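Local atomic coordinates of conserved membrane protein (Chlamydia abortus, PDB entry 6GZU), a protein that acts as a secreted chlamydial effector of the CE clan, combining deubiquitination and acetylation activities and inducing Golgi fragmentation. Residues Asn97-Pro109 and Ile132-Arg144. Sequence-based numbering, arbitrary orientation.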
loop_
_atom_site.group_PDB
_atom_site.type_symbol
_atom_site.label_atom_id
_atom_site.label_comp_id
_atom_site.label_asym_id
_atom_site.label_seq_id
_atom_site.Cartn_x
_atom_site.Cartn_y
_atom_site.Cartn_z
ATOM N N ASN A 97 -10.551 -8.877 10.067
ATOM C CA ASN A 97 -9.697 -8.903 11.252
ATOM C C ASN A 97 -8.307 -8.211 11.151
ATOM O O ASN A 97 -7.339 -8.552 11.846
ATOM C CB ASN A 97 -9.499 -10.369 11.653
ATOM C CG ASN A 97 -9.078 -10.514 13.088
ATOM O OD1 ASN A 97 -9.283 -9.596 13.891
ATOM N ND2 ASN A 97 -8.488 -11.668 13.433
ATOM N N PHE A 98 -8.192 -7.231 10.294
ATOM C CA PHE A 98 -6.886 -6.613 10.088
ATOM C C PHE A 98 -6.807 -5.219 10.704
ATOM O O PHE A 98 -7.859 -4.563 10.899
ATOM C CB PHE A 98 -6.603 -6.540 8.594
ATOM C CG PHE A 98 -6.484 -7.878 7.954
ATOM C CD1 PHE A 98 -5.300 -8.587 8.082
ATOM C CD2 PHE A 98 -7.525 -8.427 7.224
ATOM C CE1 PHE A 98 -5.147 -9.825 7.504
ATOM C CE2 PHE A 98 -7.379 -9.699 6.649
ATOM C CZ PHE A 98 -6.161 -10.368 6.771
ATOM N N ARG A 99 -5.578 -4.711 10.919
ATOM C CA ARG A 99 -5.401 -3.382 11.515
ATOM C C ARG A 99 -4.575 -2.418 10.692
ATOM O O ARG A 99 -4.712 -1.192 10.812
ATOM C CB ARG A 99 -4.714 -3.513 12.871
ATOM C CG ARG A 99 -5.478 -4.385 13.837
ATOM C CD ARG A 99 -6.947 -3.918 13.974
ATOM N NE ARG A 99 -7.072 -2.648 14.704
ATOM C CZ ARG A 99 -8.220 -1.985 14.845
ATOM N NH1 ARG A 99 -9.308 -2.465 14.251
ATOM N NH2 ARG A 99 -8.290 -0.860 15.579
ATOM N N ILE A 100 -3.708 -2.949 9.841
ATOM C CA ILE A 100 -2.810 -2.142 9.040
ATOM C C ILE A 100 -3.011 -2.564 7.592
ATOM O O ILE A 100 -2.921 -3.779 7.263
ATOM C CB ILE A 100 -1.336 -2.328 9.462
ATOM C CG1 ILE A 100 -1.164 -1.948 10.936
ATOM C CG2 ILE A 100 -0.419 -1.507 8.513
ATOM C CD1 ILE A 100 0.186 -2.163 11.494
ATOM N N TYR A 101 -3.291 -1.584 6.723
ATOM C CA TYR A 101 -3.612 -1.843 5.320
ATOM C C TYR A 101 -2.588 -1.118 4.477
ATOM O O TYR A 101 -2.508 0.103 4.526
ATOM C CB TYR A 101 -5.024 -1.314 5.006
ATOM C CG TYR A 101 -6.132 -2.092 5.697
ATOM C CD1 TYR A 101 -6.277 -2.060 7.081
ATOM C CD2 TYR A 101 -7.083 -2.815 4.945
ATOM C CE1 TYR A 101 -7.305 -2.807 7.703
ATOM C CE2 TYR A 101 -8.123 -3.528 5.547
ATOM C CZ TYR A 101 -8.212 -3.525 6.927
ATOM O OH TYR A 101 -9.209 -4.253 7.557
ATOM N N ALA A 102 -1.798 -1.845 3.690
ATOM C CA ALA A 102 -0.709 -1.215 2.962
ATOM C C ALA A 102 -0.841 -1.379 1.450
ATOM O O ALA A 102 -0.847 -2.529 0.969
ATOM C CB ALA A 102 0.641 -1.725 3.448
ATOM N N TYR A 103 -0.897 -0.270 0.705
ATOM C CA TYR A 103 -1.225 -0.284 -0.709
ATOM C C TYR A 103 -0.106 0.249 -1.557
ATOM O O TYR A 103 0.234 1.441 -1.506
ATOM C CB TYR A 103 -2.410 0.681 -0.960
ATOM C CG TYR A 103 -3.693 0.238 -0.307
ATOM C CD1 TYR A 103 -3.945 0.507 1.052
ATOM C CD2 TYR A 103 -4.612 -0.523 -1.024
ATOM C CE1 TYR A 103 -5.127 0.043 1.649
ATOM C CE2 TYR A 103 -5.783 -1.014 -0.441
ATOM C CZ TYR A 103 -6.021 -0.754 0.892
ATOM O OH TYR A 103 -7.193 -1.238 1.441
ATOM N N PRO A 104 0.438 -0.606 -2.417
ATOM C CA PRO A 104 1.374 -0.100 -3.451
ATOM C C PRO A 104 0.595 0.812 -4.387
ATOM O O PRO A 104 -0.522 0.471 -4.837
ATOM C CB PRO A 104 1.813 -1.388 -4.183
ATOM C CG PRO A 104 1.598 -2.491 -3.117
ATOM C CD PRO A 104 0.349 -2.081 -2.391
ATOM N N LEU A 105 1.160 1.976 -4.693
ATOM C CA LEU A 105 0.479 2.985 -5.482
ATOM C C LEU A 105 1.402 3.364 -6.641
ATOM O O LEU A 105 2.530 3.810 -6.397
ATOM C CB LEU A 105 0.083 4.192 -4.598
ATOM C CG LEU A 105 -0.914 5.203 -5.177
ATOM C CD1 LEU A 105 -1.601 6.057 -4.153
ATOM C CD2 LEU A 105 -0.077 6.177 -6.034
ATOM N N TRP A 106 0.893 3.214 -7.861
ATOM C CA TRP A 106 1.616 3.415 -9.120
ATOM C C TRP A 106 1.290 4.798 -9.661
ATOM O O TRP A 106 0.147 5.231 -9.613
ATOM C CB TRP A 106 1.130 2.381 -10.126
ATOM C CG TRP A 106 1.908 2.356 -11.381
ATOM C CD1 TRP A 106 2.979 1.551 -11.656
ATOM C CD2 TRP A 106 1.669 3.131 -12.581
ATOM N NE1 TRP A 106 3.442 1.791 -12.939
ATOM C CE2 TRP A 106 2.657 2.749 -13.526
ATOM C CE3 TRP A 106 0.730 4.112 -12.944
ATOM C CZ2 TRP A 106 2.725 3.309 -14.797
ATOM C CZ3 TRP A 106 0.814 4.686 -14.222
ATOM C CH2 TRP A 106 1.792 4.275 -15.126
ATOM N N HIS A 107 2.308 5.516 -10.165
ATOM C CA HIS A 107 2.108 6.854 -10.720
ATOM C C HIS A 107 2.966 7.130 -11.925
ATOM O O HIS A 107 4.101 6.684 -11.985
ATOM C CB HIS A 107 2.412 7.927 -9.669
ATOM C CG HIS A 107 2.002 9.297 -10.095
ATOM N ND1 HIS A 107 0.676 9.651 -10.245
ATOM C CD2 HIS A 107 2.733 10.406 -10.401
ATOM C CE1 HIS A 107 0.605 10.920 -10.633
ATOM N NE2 HIS A 107 1.835 11.401 -10.727
ATOM N N HIS A 108 2.428 7.930 -12.833
ATOM C CA HIS A 108 3.207 8.492 -13.931
ATOM C C HIS A 108 2.713 9.914 -14.097
ATOM O O HIS A 108 1.505 10.155 -14.145
ATOM C CB HIS A 108 2.984 7.728 -15.224
ATOM C CG HIS A 108 3.972 8.092 -16.284
ATOM N ND1 HIS A 108 3.895 9.266 -17.003
ATOM C CD2 HIS A 108 5.078 7.448 -16.730
ATOM C CE1 HIS A 108 4.903 9.322 -17.857
ATOM N NE2 HIS A 108 5.635 8.228 -17.716
ATOM N N PRO A 109 3.644 10.879 -14.217
ATOM C CA PRO A 109 3.245 12.289 -14.289
ATOM C C PRO A 109 2.509 12.697 -15.568
ATOM O O PRO A 109 1.906 13.798 -15.573
ATOM C CB PRO A 109 4.582 13.058 -14.195
ATOM C CG PRO A 109 5.593 12.031 -13.659
ATOM C CD PRO A 109 5.114 10.697 -14.153
ATOM N N ILE A 132 9.718 3.704 -16.056
ATOM C CA ILE A 132 8.469 4.349 -16.455
ATOM C C ILE A 132 7.572 4.395 -15.288
ATOM O O ILE A 132 6.991 5.424 -15.047
ATOM C CB ILE A 132 7.777 3.619 -17.572
ATOM C CG1 ILE A 132 8.697 3.589 -18.764
ATOM C CG2 ILE A 132 6.477 4.269 -17.960
ATOM C CD1 ILE A 132 8.002 3.188 -20.017
ATOM N N SER A 133 7.481 3.291 -14.550
ATOM C CA SER A 133 6.722 3.235 -13.286
ATOM C C SER A 133 7.368 4.047 -12.190
ATOM O O SER A 133 8.595 3.997 -12.069
ATOM C CB SER A 133 6.718 1.798 -12.739
ATOM O OG SER A 133 6.072 0.945 -13.638
ATOM N N HIS A 134 6.562 4.719 -11.346
ATOM C CA HIS A 134 7.060 5.102 -10.028
ATOM C C HIS A 134 6.117 4.495 -9.015
ATOM O O HIS A 134 4.908 4.535 -9.203
ATOM C CB HIS A 134 7.161 6.629 -9.816
ATOM C CG HIS A 134 7.722 7.002 -8.474
ATOM N ND1 HIS A 134 8.994 6.620 -8.077
ATOM C CD2 HIS A 134 7.179 7.667 -7.418
ATOM C CE1 HIS A 134 9.215 7.055 -6.843
ATOM N NE2 HIS A 134 8.136 7.703 -6.423
ATOM N N TRP A 135 6.679 3.889 -7.974
ATOM C CA TRP A 135 5.914 3.242 -6.914
ATOM C C TRP A 135 6.035 3.990 -5.614
ATOM O O TRP A 135 7.140 4.412 -5.232
ATOM C CB TRP A 135 6.435 1.818 -6.714
ATOM C CG TRP A 135 6.153 0.903 -7.846
ATOM C CD1 TRP A 135 7.022 0.466 -8.810
ATOM C CD2 TRP A 135 4.935 0.244 -8.093
ATOM N NE1 TRP A 135 6.386 -0.390 -9.679
ATOM C CE2 TRP A 135 5.100 -0.572 -9.226
ATOM C CE3 TRP A 135 3.691 0.270 -7.456
ATOM C CZ2 TRP A 135 4.047 -1.341 -9.749
ATOM C CZ3 TRP A 135 2.660 -0.502 -7.964
ATOM C CH2 TRP A 135 2.837 -1.296 -9.092
ATOM N N THR A 136 4.893 4.163 -4.939
ATOM C CA THR A 136 4.830 4.715 -3.600
ATOM C C THR A 136 3.936 3.823 -2.765
ATOM O O THR A 136 3.424 2.807 -3.254
ATOM C CB THR A 136 4.267 6.135 -3.627
ATOM O OG1 THR A 136 2.949 6.122 -4.198
ATOM C CG2 THR A 136 5.139 7.068 -4.467
ATOM N N LEU A 137 3.749 4.161 -1.484
ATOM C CA LEU A 137 2.993 3.272 -0.578
ATOM C C LEU A 137 2.052 4.120 0.269
ATOM O O LEU A 137 2.479 5.122 0.851
ATOM C CB LEU A 137 3.977 2.535 0.343
ATOM C CG LEU A 137 3.346 1.550 1.337
ATOM C CD1 LEU A 137 2.739 0.371 0.564
ATOM C CD2 LEU A 137 4.378 1.079 2.378
ATOM N N VAL A 138 0.797 3.693 0.411
ATOM C CA VAL A 138 -0.158 4.356 1.329
ATOM C C VAL A 138 -0.479 3.305 2.378
ATOM O O VAL A 138 -0.923 2.180 2.069
ATOM C CB VAL A 138 -1.440 4.781 0.586
ATOM C CG1 VAL A 138 -2.537 5.243 1.581
ATOM C CG2 VAL A 138 -1.135 5.898 -0.410
ATOM N N ILE A 139 -0.260 3.641 3.645
ATOM C CA ILE A 139 -0.603 2.746 4.733
ATOM C C ILE A 139 -1.768 3.358 5.526
ATOM O O ILE A 139 -1.706 4.527 5.954
ATOM C CB ILE A 139 0.586 2.578 5.716
ATOM C CG1 ILE A 139 1.840 2.069 4.999
ATOM C CG2 ILE A 139 0.149 1.629 6.902
ATOM C CD1 ILE A 139 3.099 2.138 5.857
ATOM N N VAL A 140 -2.813 2.577 5.779
ATOM C CA VAL A 140 -3.888 2.966 6.696
ATOM C C VAL A 140 -3.678 2.150 7.952
ATOM O O VAL A 140 -3.657 0.907 7.910
ATOM C CB VAL A 140 -5.278 2.711 6.077
ATOM C CG1 VAL A 140 -6.384 2.911 7.127
ATOM C CG2 VAL A 140 -5.471 3.633 4.872
ATOM N N ASN A 141 -3.503 2.839 9.080
ATOM C CA ASN A 141 -3.304 2.178 10.370
ATOM C C ASN A 141 -4.493 2.529 11.242
ATOM O O ASN A 141 -4.645 3.688 11.685
ATOM C CB ASN A 141 -1.967 2.593 11.013
ATOM C CG ASN A 141 -1.643 1.832 12.271
ATOM O OD1 ASN A 141 -2.525 1.546 13.088
ATOM N ND2 ASN A 141 -0.369 1.515 12.467
ATOM N N LEU A 142 -5.384 1.563 11.451
ATOM C CA LEU A 142 -6.608 1.857 12.190
ATOM C C LEU A 142 -6.338 2.096 13.683
ATOM O O LEU A 142 -7.071 2.859 14.351
ATOM C CB LEU A 142 -7.625 0.698 12.033
ATOM C CG LEU A 142 -8.105 0.348 10.601
ATOM C CD1 LEU A 142 -9.041 -0.848 10.653
ATOM C CD2 LEU A 142 -8.815 1.555 9.960
ATOM N N ASP A 143 -5.311 1.439 14.223
ATOM C CA ASP A 143 -5.009 1.559 15.651
ATOM C C ASP A 143 -4.457 2.941 15.964
ATOM O O ASP A 143 -4.804 3.541 16.989
ATOM C CB ASP A 143 -3.997 0.483 16.094
ATOM C CG ASP A 143 -4.624 -0.894 16.252
ATOM O OD1 ASP A 143 -5.756 -1.016 16.807
ATOM O OD2 ASP A 143 -3.972 -1.866 15.838
ATOM N N ARG A 144 -3.648 3.468 15.048
ATOM C CA ARG A 144 -2.992 4.761 15.258
ATOM C C ARG A 144 -3.766 5.917 14.629
ATOM O O ARG A 144 -3.403 7.094 14.831
ATOM C CB ARG A 144 -1.534 4.738 14.744
ATOM C CG ARG A 144 -0.625 3.926 15.664
ATOM C CD ARG A 144 0.712 3.671 15.051
ATOM N NE ARG A 144 1.476 4.893 14.854
ATOM C CZ ARG A 144 2.362 5.394 15.721
ATOM N NH1 ARG A 144 2.565 4.824 16.898
ATOM N NH2 ARG A 144 3.052 6.479 15.400
HETATM O O HOH W 1 3.287 6.078 -7.133
HETATM O O HOH W 2 6.531 7.409 -13.366
#
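Strands 100-107 and 134-141 pair antiparallel, their axes 4.5 Å apart at closest approach and their directions 147° apart, with hydrogen-bonded pairs Y101–V140, Y103–V138, L105–T136 and H107–H134. P104 falls at a non-hydrogen-bonded position opposite L137, where the ladder asks no N-H of it.

At the W106 end, on the face carrying I100, A102, P104 and W106, the two tryptophans meet; helix 204-217 covers I100, A102 and W135, and helix 114-124 covers W106. W106 turns the edge of its five-membered ring to the face of the W135 six-membered ring in a T-shaped stack, planes at 80°, CD1 lying 3.6 Å from CZ2 of W135. Its CG, anti to the backbone N (chi1 -172°), carries CD1 toward W135 and NE1 toward S133, where NE1 donates to OG at 2.8 Å. W106 CB separately makes a CH-pi contact over the same W135 face. P104 CB meets this indole at CZ3, 4.0 Å away. Farther along, the CG2 methyls of I100 and I139 touch at 3.6 Å.

On the other face, L105 CD1 packs on V138 CG2, and a water receives a hydrogen bond from T136 OG1 while donating to the carbonyl of H134. Beyond the opposite strand end, R99 bends at chi2 and chi3 and grips D143 side-on: NE (3.0 Å) and NH2 (2.8 Å) both reach OD1, from the same side of the carboxylate plane, as L142 CB covers one guanidinium face.

The ladder thus joins the central strand 134-141 to its neighbour 100-107. Backbone pairing with H107 and the bond from NE2 to D151 OD1 together fix where the H134 imidazole sits, touching C204, an arrangement consistent with the Cys-His-Asp triad of CE-clan enzymes.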